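Local coordinates for 35 kDa hemin binding protein (Porphyromonas gingivalis, PDB 5Y1A) that probably binds hemin and, as a virulence-associated cargo of the type IX secretion system, joins a thioredoxin domain to immunoglobulin-like beta-sandwich structure, at residues T207-L212 and D238-K243; R72-F77 and D246-V251; K217-N222 and I231-K236; E41-E46 and I96-T101. All blocks are in the same frame, centred on the assembly; numbering follows the deposited sequence.

Contact 1: residues T207-L212 and D238-K243; sequences TVLMIL and DGFEIK
Leu209 and Met210 reach Phe240 and Asp238 because both side chains leave the strand with CG anti to the carbonyl carbon, and Met210 then bends at chi3 (66°) to carry its methyl over to the aspartate. Neighbours in a regular strand would point to opposite sides; here a classic beta bulge, in which both residues face Val184, turns the two toward the same loop. On the other segment, Phe240 places its ring between its own backbone N and carbonyl carbon (chi1 54°), which brings the ring back against the strand. Leu209 lies across one face of it: CD1 is 3.7 Å from the ring centroid, a CH-pi contact displaced toward the rim, while CB of Leu209 lies 3.7 Å from CE2 of Phe240. Met210 comes from another direction, with CG at the ring edge near its plane and SD set obliquely, 4.8 Å from the centroid of Phe240, a Met-aromatic contact. The same sulfur accepts a weak hydrogen bond from the backbone N of Asp238, at 3.5 Å. Beyond it, CE of Met210 approaches CG of the Asp238 carboxylate at 3.5 Å. The loop after strand 228-235 is thereby laid over the edge strand of an antiparallel sheet of the beta-sandwich. Trp88 extends this cluster, touching Leu209 and donating its indole N-H to the carbonyl of Asp238. One water bridges the two segments, donating to Leu209 O at 2.7 Å and to Asp238 OD2 at 2.6 Å.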
# COMPACT_ATOMS: atom_id res chain seq x y z
N THR A 207 0.86 -0.89 7.38
CA THR A 207 -0.13 -1.96 7.47
C THR A 207 -0.79 -2.22 6.11
O THR A 207 -1.28 -1.29 5.46
CB THR A 207 -1.13 -1.61 8.57
OG1 THR A 207 -0.42 -1.57 9.81
CG2 THR A 207 -2.29 -2.63 8.66
N VAL A 208 -0.76 -3.47 5.65
CA VAL A 208 -1.30 -3.77 4.33
C VAL A 208 -2.83 -3.67 4.32
O VAL A 208 -3.49 -4.38 5.08
CB VAL A 208 -0.91 -5.18 3.87
CG1 VAL A 208 -1.52 -5.45 2.49
CG2 VAL A 208 0.62 -5.31 3.83
N LEU A 209 -3.39 -2.80 3.49
CA LEU A 209 -4.85 -2.75 3.33
C LEU A 209 -5.34 -3.14 1.95
O LEU A 209 -6.55 -3.46 1.80
CB LEU A 209 -5.42 -1.36 3.67
CG LEU A 209 -5.13 -0.93 5.11
CD1 LEU A 209 -5.83 0.44 5.33
CD2 LEU A 209 -5.55 -1.96 6.18
N MET A 210 -4.44 -3.05 0.97
CA MET A 210 -4.76 -3.46 -0.40
C MET A 210 -3.62 -4.22 -1.05
O MET A 210 -2.44 -3.93 -0.80
CB MET A 210 -5.13 -2.26 -1.31
CG MET A 210 -6.20 -1.31 -0.75
SD MET A 210 -6.55 0.13 -1.86
CE MET A 210 -7.27 -0.70 -3.27
N ILE A 211 -3.98 -5.16 -1.91
CA ILE A 211 -3.03 -5.88 -2.76
C ILE A 211 -3.52 -5.64 -4.19
O ILE A 211 -4.67 -5.98 -4.53
CB ILE A 211 -2.96 -7.42 -2.45
CG1 ILE A 211 -2.68 -7.67 -0.94
CG2 ILE A 211 -1.89 -8.10 -3.33
CD1 ILE A 211 -3.91 -7.80 -0.01
N LEU A 212 -2.66 -5.06 -5.01
CA LEU A 212 -3.08 -4.54 -6.31
C LEU A 212 -3.25 -5.57 -7.43
O LEU A 212 -3.90 -5.28 -8.45
CB LEU A 212 -2.14 -3.43 -6.75
CG LEU A 212 -2.10 -2.24 -5.77
CD1 LEU A 212 -1.27 -1.11 -6.38
CD2 LEU A 212 -3.51 -1.73 -5.37
N ASP A 238 -9.59 1.60 -0.93
CA ASP A 238 -10.64 0.75 -0.35
C ASP A 238 -11.13 1.28 1.01
O ASP A 238 -10.98 0.62 2.04
CB ASP A 238 -10.09 -0.67 -0.18
CG ASP A 238 -10.19 -1.54 -1.45
OD1 ASP A 238 -10.80 -1.10 -2.46
OD2 ASP A 238 -9.67 -2.70 -1.40
N GLY A 239 -11.70 2.48 1.05
CA GLY A 239 -12.38 2.92 2.26
C GLY A 239 -11.47 3.30 3.41
O GLY A 239 -11.78 3.07 4.59
N PHE A 240 -10.32 3.87 3.07
CA PHE A 240 -9.47 4.49 4.06
C PHE A 240 -8.92 5.75 3.46
O PHE A 240 -8.93 5.93 2.22
CB PHE A 240 -8.33 3.55 4.52
CG PHE A 240 -7.50 2.98 3.39
CD1 PHE A 240 -6.30 3.57 3.02
CD2 PHE A 240 -7.90 1.81 2.74
CE1 PHE A 240 -5.51 3.01 1.99
CE2 PHE A 240 -7.12 1.24 1.74
CZ PHE A 240 -5.94 1.84 1.35
N GLU A 241 -8.42 6.62 4.33
CA GLU A 241 -7.95 7.93 3.91
C GLU A 241 -6.59 7.84 3.28
O GLU A 241 -5.79 6.99 3.67
CB GLU A 241 -7.90 8.88 5.10
CG GLU A 241 -9.29 9.18 5.70
CD GLU A 241 -9.27 10.33 6.70
OE1 GLU A 241 -10.11 11.26 6.52
OE2 GLU A 241 -8.43 10.32 7.63
N ILE A 242 -6.29 8.73 2.34
CA ILE A 242 -4.99 8.72 1.66
C ILE A 242 -3.82 9.20 2.54
O ILE A 242 -2.66 8.84 2.31
CB ILE A 242 -5.02 9.54 0.34
CG1 ILE A 242 -3.77 9.25 -0.49
CG2 ILE A 242 -5.20 11.06 0.63
CD1 ILE A 242 -3.94 9.59 -1.98
N LYS A 243 -4.11 10.04 3.54
CA LYS A 243 -3.06 10.58 4.39
C LYS A 243 -2.23 9.43 4.98
O LYS A 243 -2.78 8.41 5.42
CB LYS A 243 -3.69 11.44 5.49
CG LYS A 243 -2.72 12.11 6.47
CD LYS A 243 -3.53 12.79 7.57
CE LYS A 243 -2.75 12.91 8.87
NZ LYS A 243 -3.69 13.21 10.01
O HOH W 1 -8.39 -4.50 0.06

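Contact 2: residues R72-F77 and D246-V251; sequences RVFQTF and DVLAFV
Leu248 meets Phe74 and Thr76 where a strand of the immunoglobulin-like sandwich lies against strand 73-79 of the thioredoxin-like sheet, a worked case of one aliphatic side chain plugged between two residues of a facing strand. Its CB points toward that strand. CG, anti to the backbone N (chi1 166°), lies at the edge of the Phe250 ring on its own strand, and the two methyls then part. CD1 goes to Phe74, 3.5 Å from CD2 and 3.8 Å from CB, approaching the ring obliquely. CD2 goes to Thr76 and meets its methyl CG2 at 3.3 Å, tighter than usual for two carbons. The hydroxyl of Thr76 meanwhile turns to its own sheet, OG1 bonding to the carbonyl of Leu40, which should fix the rotation that leaves CG2 facing Leu248. Phe74 is further packed by Ala266 and Gln268 of strand 263-270, the neighbour of strand 245-252, so Phe74 touches two adjacent strands of the sandwich sheet. All three touching residues are buried. With only carbon atoms meeting between these two segments, this part of the join relies on shape fit and exclusion of water.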
# COMPACT_ATOMS: atom_id res chain seq x y z
N ARG A 72 16.39 1.40 3.13
CA ARG A 72 16.28 0.26 2.22
C ARG A 72 15.53 -0.94 2.83
O ARG A 72 15.54 -2.05 2.27
CB ARG A 72 17.67 -0.15 1.73
CG ARG A 72 18.32 0.89 0.82
CD ARG A 72 19.82 0.64 0.56
NE ARG A 72 20.11 -0.67 -0.03
CZ ARG A 72 21.34 -1.13 -0.26
NH1 ARG A 72 22.40 -0.38 0.05
NH2 ARG A 72 21.51 -2.34 -0.78
N VAL A 73 14.88 -0.72 3.97
CA VAL A 73 14.03 -1.76 4.60
C VAL A 73 12.57 -1.32 4.54
O VAL A 73 12.20 -0.27 5.08
CB VAL A 73 14.43 -2.08 6.07
CG1 VAL A 73 13.52 -3.18 6.64
CG2 VAL A 73 15.89 -2.51 6.13
N PHE A 74 11.73 -2.12 3.88
CA PHE A 74 10.32 -1.77 3.71
C PHE A 74 9.49 -2.76 4.51
O PHE A 74 9.33 -3.90 4.08
CB PHE A 74 9.91 -1.84 2.23
CG PHE A 74 10.77 -1.01 1.30
CD1 PHE A 74 11.23 0.26 1.68
CD2 PHE A 74 11.12 -1.50 0.04
CE1 PHE A 74 12.05 1.00 0.81
CE2 PHE A 74 11.91 -0.75 -0.83
CZ PHE A 74 12.36 0.51 -0.45
N GLN A 75 8.98 -2.33 5.67
CA GLN A 75 8.14 -3.19 6.50
C GLN A 75 6.71 -3.27 6.00
O GLN A 75 6.17 -2.33 5.41
CB GLN A 75 8.07 -2.66 7.94
CG GLN A 75 9.37 -2.46 8.67
CD GLN A 75 9.11 -1.77 10.02
OE1 GLN A 75 8.56 -2.39 10.93
NE2 GLN A 75 9.48 -0.50 10.13
N THR A 76 6.09 -4.44 6.20
CA THR A 76 4.66 -4.59 5.98
C THR A 76 4.07 -5.45 7.10
O THR A 76 4.75 -6.36 7.58
CB THR A 76 4.34 -5.27 4.64
OG1 THR A 76 4.81 -6.62 4.66
CG2 THR A 76 4.98 -4.54 3.47
N PHE A 77 2.87 -5.11 7.56
CA PHE A 77 2.18 -5.87 8.61
C PHE A 77 0.92 -6.43 7.99
O PHE A 77 0.11 -5.68 7.44
CB PHE A 77 1.84 -4.99 9.82
CG PHE A 77 3.06 -4.63 10.64
CD1 PHE A 77 3.31 -5.27 11.86
CD2 PHE A 77 3.96 -3.66 10.17
CE1 PHE A 77 4.47 -4.97 12.61
CE2 PHE A 77 5.11 -3.33 10.92
CZ PHE A 77 5.37 -3.99 12.14
N ASP A 246 1.68 4.58 1.77
CA ASP A 246 2.78 4.24 0.87
C ASP A 246 2.30 3.18 -0.14
O ASP A 246 1.35 2.45 0.15
CB ASP A 246 3.95 3.63 1.65
CG ASP A 246 4.60 4.63 2.62
OD1 ASP A 246 4.80 5.79 2.21
OD2 ASP A 246 4.90 4.25 3.77
N VAL A 247 2.96 3.08 -1.29
CA VAL A 247 2.78 1.91 -2.18
C VAL A 247 4.13 1.23 -2.26
O VAL A 247 5.16 1.87 -2.55
CB VAL A 247 2.28 2.25 -3.60
CG1 VAL A 247 2.22 0.96 -4.49
CG2 VAL A 247 0.91 2.91 -3.53
N LEU A 248 4.11 -0.06 -1.96
CA LEU A 248 5.28 -0.92 -2.05
C LEU A 248 5.07 -1.88 -3.21
O LEU A 248 3.99 -2.51 -3.32
CB LEU A 248 5.41 -1.72 -0.75
CG LEU A 248 6.37 -2.93 -0.72
CD1 LEU A 248 7.82 -2.43 -0.88
CD2 LEU A 248 6.24 -3.65 0.57
N ALA A 249 6.07 -2.05 -4.06
CA ALA A 249 6.01 -3.09 -5.09
C ALA A 249 7.25 -3.93 -5.00
O ALA A 249 8.36 -3.42 -4.71
CB ALA A 249 5.92 -2.46 -6.48
N PHE A 250 7.09 -5.23 -5.25
CA PHE A 250 8.26 -6.09 -5.28
C PHE A 250 8.20 -7.19 -6.34
O PHE A 250 7.11 -7.71 -6.64
CB PHE A 250 8.60 -6.64 -3.89
CG PHE A 250 7.46 -7.30 -3.17
CD1 PHE A 250 7.23 -8.68 -3.31
CD2 PHE A 250 6.66 -6.56 -2.30
CE1 PHE A 250 6.18 -9.31 -2.60
CE2 PHE A 250 5.59 -7.17 -1.57
CZ PHE A 250 5.36 -8.55 -1.73
N VAL A 251 9.36 -7.48 -6.92
CA VAL A 251 9.55 -8.59 -7.87
C VAL A 251 9.96 -9.84 -7.08
O VAL A 251 10.84 -9.78 -6.19
CB VAL A 251 10.65 -8.24 -8.91
CG1 VAL A 251 10.83 -9.36 -9.91
CG2 VAL A 251 10.30 -6.91 -9.65

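Contact 3: residues K217-N222 and I231-K236; sequences KGDALN and IKKEFK
Asp219 and Lys233 approach from opposite directions and meet in a salt bridge, each side chain bridging part of the way between two strands whose closest CA atoms in these segments, CA of Leu221 and CA of Ile231, are 8.0 Å apart. Lys233 is not simply extended: it bends at chi2 (-77°) and then runs straight, which delivers NZ to Asp219 OD2 at 2.8 Å. The ammonium meets that oxygen on its syn side, 23° out of the carboxylate plane. NZ is also bonded to the carbonyl O of Leu212, so two acceptors grip it and limit its swing. Next to this polar pair lies an apolar one. Ile231 sends CG1 anti to its carbonyl carbon (chi1 -75°), and CD1 at its tip meets CD2 of Leu221 at 3.7 Å, the two side chains crossing at about a right angle. The same CD1 grazes CB of Asp219 at 4.2 Å, linking the apolar patch to the foot of the salt bridge. The strands are edge strands of different sheets of the beta-sandwich and follow one another in the chain: Asp219 pairs through its backbone with Leu180 of strand 179-186, whereas Ile231 and Lys233 pair with Phe165 and Ala163 of strand 161-169.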
# COMPACT_ATOMS: atom_id res chain seq x y z
N LYS A 217 -1.16 -13.70 -4.89
CA LYS A 217 0.14 -14.31 -5.19
C LYS A 217 0.92 -13.54 -6.25
O LYS A 217 2.04 -13.92 -6.56
CB LYS A 217 -0.03 -15.79 -5.61
CG LYS A 217 -0.77 -16.63 -4.56
CD LYS A 217 -0.60 -18.11 -4.88
CE LYS A 217 -1.26 -18.48 -6.23
NZ LYS A 217 -2.71 -18.10 -6.22
N GLY A 218 0.33 -12.47 -6.81
CA GLY A 218 1.07 -11.59 -7.74
C GLY A 218 0.63 -11.66 -9.19
O GLY A 218 -0.02 -12.60 -9.59
N ASP A 219 0.95 -10.62 -9.96
CA ASP A 219 0.76 -10.64 -11.41
C ASP A 219 2.01 -11.18 -12.07
O ASP A 219 3.11 -10.81 -11.67
CB ASP A 219 0.56 -9.21 -11.93
CG ASP A 219 -0.80 -8.64 -11.59
OD1 ASP A 219 -1.84 -9.29 -11.81
OD2 ASP A 219 -0.83 -7.52 -11.09
N ALA A 220 1.85 -12.00 -13.12
CA ALA A 220 2.99 -12.47 -13.94
C ALA A 220 3.65 -11.31 -14.68
O ALA A 220 2.97 -10.49 -15.31
CB ALA A 220 2.54 -13.54 -14.97
N LEU A 221 4.98 -11.22 -14.58
CA LEU A 221 5.72 -10.15 -15.26
C LEU A 221 6.09 -10.51 -16.68
O LEU A 221 6.61 -11.60 -16.94
CB LEU A 221 7.01 -9.82 -14.49
CG LEU A 221 6.89 -8.90 -13.29
CD1 LEU A 221 8.18 -8.94 -12.48
CD2 LEU A 221 6.56 -7.44 -13.72
N ASN A 222 5.88 -9.56 -17.58
CA ASN A 222 6.28 -9.69 -18.97
C ASN A 222 7.63 -9.05 -19.17
O ASN A 222 7.72 -7.82 -19.22
CB ASN A 222 5.24 -9.03 -19.87
CG ASN A 222 3.95 -9.83 -19.98
OD1 ASN A 222 2.86 -9.31 -19.75
ND2 ASN A 222 4.08 -11.11 -20.32
N ILE A 231 4.35 -2.30 -15.50
CA ILE A 231 2.99 -2.65 -15.07
C ILE A 231 2.36 -1.36 -14.56
O ILE A 231 2.99 -0.65 -13.79
CB ILE A 231 2.99 -3.73 -13.92
CG1 ILE A 231 3.34 -5.10 -14.51
CG2 ILE A 231 1.63 -3.76 -13.18
CD1 ILE A 231 3.01 -6.30 -13.63
N LYS A 232 1.13 -1.07 -14.99
CA LYS A 232 0.43 0.12 -14.51
C LYS A 232 -0.87 -0.31 -13.82
O LYS A 232 -1.63 -1.14 -14.35
CB LYS A 232 0.13 1.13 -15.64
CG LYS A 232 -0.57 2.40 -15.13
CD LYS A 232 -0.80 3.46 -16.25
CE LYS A 232 -1.19 4.81 -15.66
NZ LYS A 232 -1.97 5.63 -16.65
N LYS A 233 -1.12 0.25 -12.64
CA LYS A 233 -2.38 -0.02 -11.93
C LYS A 233 -3.14 1.30 -11.73
O LYS A 233 -2.54 2.36 -11.56
CB LYS A 233 -2.11 -0.65 -10.56
CG LYS A 233 -1.42 -2.02 -10.63
CD LYS A 233 -2.41 -3.10 -11.02
CE LYS A 233 -1.74 -4.51 -10.94
NZ LYS A 233 -2.76 -5.54 -11.29
N GLU A 234 -4.47 1.21 -11.72
CA GLU A 234 -5.32 2.37 -11.45
C GLU A 234 -6.42 1.91 -10.51
O GLU A 234 -7.30 1.13 -10.91
CB GLU A 234 -5.88 2.91 -12.78
CG GLU A 234 -6.88 4.02 -12.63
CD GLU A 234 -7.48 4.48 -13.95
OE1 GLU A 234 -8.66 4.17 -14.22
OE2 GLU A 234 -6.76 5.14 -14.73
N PHE A 235 -6.37 2.41 -9.26
CA PHE A 235 -7.17 1.87 -8.14
C PHE A 235 -7.77 2.97 -7.25
O PHE A 235 -7.11 3.95 -6.94
CB PHE A 235 -6.28 0.95 -7.27
CG PHE A 235 -5.00 1.62 -6.76
CD1 PHE A 235 -4.93 2.15 -5.48
CD2 PHE A 235 -3.88 1.71 -7.59
CE1 PHE A 235 -3.77 2.80 -5.02
CE2 PHE A 235 -2.70 2.36 -7.16
CZ PHE A 235 -2.64 2.90 -5.87
N LYS A 236 -9.02 2.76 -6.84
CA LYS A 236 -9.67 3.59 -5.81
C LYS A 236 -9.31 3.05 -4.42
O LYS A 236 -9.45 1.85 -4.16
CB LYS A 236 -11.19 3.49 -6.00
CG LYS A 236 -12.05 4.13 -4.90
CD LYS A 236 -13.56 4.11 -5.27
CE LYS A 236 -13.78 4.23 -6.79
NZ LYS A 236 -15.16 4.66 -7.23

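Contact 4: residues E41-E46 and I96-T101; sequences EVFTAE and IALDQT
Leu98 of helix 89-102 fits against Phe43 and Glu41, two residues of strand 34-44 in the thioredoxin fold, where helices pack on a central sheet. The apolar part is a single approach: CD1 of Leu98 comes to the edge of the Phe43 ring, near its plane, at 3.7 Å from CE1. The other contacts pair methyls with a carboxylate. Glu41, extended beyond CG, crosses the leucine at about a right angle, and its OE1 lies 3.8 Å from CD2 of Leu98. These are van der Waals contacts; the buried carboxylate is met by other groups, OE2 forming a salt bridge with Arg114 NH2 and a hydrogen bond with Tyr183 OH. The arginine would be expected to help keep the acid ionised, and Leu98 covers the carboxylate of Glu41 from the helix side. Backbone bonds hold the partners in place: Thr101 N donates to Ala97 O at 3.1 Å within the helix, while the strand pairs with Thr109 and Ser111 on one flank and with strand 73-79 through Val42. Phe43 lies near Cys48 and Cys51, whose spacing at a helix start is consistent with a thioredoxin-type CxxC site. Within the segment, Glu41 O lies 3.5 Å above the plane of the Phe43 ring, offset toward its rim.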
# COMPACT_ATOMS: atom_id res chain seq x y z
N GLU A 41 7.69 -9.03 5.89
CA GLU A 41 6.24 -9.28 6.07
C GLU A 41 6.05 -9.77 7.48
O GLU A 41 6.58 -10.81 7.86
CB GLU A 41 5.71 -10.26 4.99
CG GLU A 41 5.75 -9.59 3.60
CD GLU A 41 5.51 -10.56 2.47
OE1 GLU A 41 6.31 -11.51 2.36
OE2 GLU A 41 4.53 -10.38 1.70
N VAL A 42 5.33 -8.97 8.28
CA VAL A 42 5.09 -9.28 9.68
C VAL A 42 3.65 -9.72 9.90
O VAL A 42 2.70 -9.08 9.42
CB VAL A 42 5.32 -8.05 10.57
CG1 VAL A 42 5.21 -8.45 12.09
CG2 VAL A 42 6.66 -7.40 10.19
N PHE A 43 3.49 -10.80 10.66
CA PHE A 43 2.17 -11.43 10.86
C PHE A 43 1.65 -11.12 12.25
O PHE A 43 2.30 -11.40 13.25
CB PHE A 43 2.31 -12.94 10.57
CG PHE A 43 3.03 -13.19 9.29
CD1 PHE A 43 2.51 -12.71 8.08
CD2 PHE A 43 4.26 -13.85 9.27
CE1 PHE A 43 3.24 -12.86 6.88
CE2 PHE A 43 4.99 -14.02 8.07
CZ PHE A 43 4.47 -13.54 6.89
N THR A 44 0.46 -10.51 12.29
CA THR A 44 0.01 -9.83 13.50
C THR A 44 -1.52 -9.83 13.60
O THR A 44 -2.24 -10.10 12.62
CB THR A 44 0.58 -8.38 13.51
OG1 THR A 44 0.39 -7.78 14.80
CG2 THR A 44 -0.08 -7.50 12.43
N ALA A 45 -2.03 -9.52 14.79
CA ALA A 45 -3.47 -9.31 14.99
C ALA A 45 -3.78 -8.37 16.13
O ALA A 45 -3.01 -8.27 17.08
CB ALA A 45 -4.18 -10.63 15.20
N GLU A 46 -4.93 -7.71 16.04
CA GLU A 46 -5.34 -6.73 17.06
C GLU A 46 -5.62 -7.37 18.42
O GLU A 46 -5.48 -6.72 19.47
CB GLU A 46 -6.52 -5.92 16.55
CG GLU A 46 -6.05 -4.90 15.48
CD GLU A 46 -7.17 -4.02 14.94
OE1 GLU A 46 -8.35 -4.35 15.19
OE2 GLU A 46 -6.86 -3.03 14.23
N ILE A 96 -3.46 -16.13 4.17
CA ILE A 96 -3.64 -17.56 3.84
C ILE A 96 -2.60 -18.06 2.83
O ILE A 96 -2.06 -19.16 2.98
CB ILE A 96 -5.08 -17.80 3.33
CG1 ILE A 96 -6.04 -17.65 4.52
CG2 ILE A 96 -5.23 -19.17 2.59
CD1 ILE A 96 -7.52 -17.54 4.11
N ALA A 97 -2.31 -17.24 1.82
CA ALA A 97 -1.32 -17.55 0.80
C ALA A 97 0.08 -17.62 1.39
O ALA A 97 0.83 -18.56 1.12
CB ALA A 97 -1.39 -16.52 -0.37
N LEU A 98 0.41 -16.63 2.22
CA LEU A 98 1.73 -16.56 2.87
C LEU A 98 1.89 -17.74 3.83
O LEU A 98 2.97 -18.31 3.95
CB LEU A 98 1.88 -15.22 3.62
CG LEU A 98 2.15 -14.02 2.69
CD1 LEU A 98 1.97 -12.69 3.41
CD2 LEU A 98 3.56 -14.13 2.06
N ASP A 99 0.80 -18.08 4.53
CA ASP A 99 0.80 -19.26 5.41
C ASP A 99 1.08 -20.56 4.61
O ASP A 99 1.94 -21.37 4.98
CB ASP A 99 -0.53 -19.34 6.16
CG ASP A 99 -0.54 -20.42 7.25
OD1 ASP A 99 0.54 -20.82 7.78
OD2 ASP A 99 -1.68 -20.86 7.57
N GLN A 100 0.37 -20.76 3.51
CA GLN A 100 0.63 -21.89 2.63
C GLN A 100 2.12 -21.97 2.21
O GLN A 100 2.72 -23.05 2.19
CB GLN A 100 -0.28 -21.84 1.40
CG GLN A 100 -0.15 -23.09 0.50
CD GLN A 100 -0.40 -24.41 1.25
OE1 GLN A 100 -1.38 -24.54 2.00
NE2 GLN A 100 0.48 -25.40 1.04
N THR A 101 2.72 -20.83 1.93
CA THR A 101 4.09 -20.76 1.48
C THR A 101 5.14 -20.93 2.58
O THR A 101 6.13 -21.68 2.42
CB THR A 101 4.30 -19.40 0.72
OG1 THR A 101 3.43 -19.41 -0.41
CG2 THR A 101 5.76 -19.22 0.25

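Overall arrangement
Along the chain contact 4 closes first among contacts 1, 3 and 4; its segments alternate with those of contact 2, whose long loop encloses contact 1, which in turn encloses contact 3. The centres of contacts 3 and 4 are about 21 Å apart, the others 14 to 17 Å. Contacts 2 and 4 share the thioredoxin-like sheet through neighbouring strands 34-44 and 73-79, and contacts 1 and 3 share strand 207-220. Contact 2 joins the two regions directly, and Val208 N probably bonds to Phe77 O, adding a backbone link. The thioredoxin-like part and the sandwich formed by strands between 145 and 276 are thus in direct contact, consistent with a single packed unit.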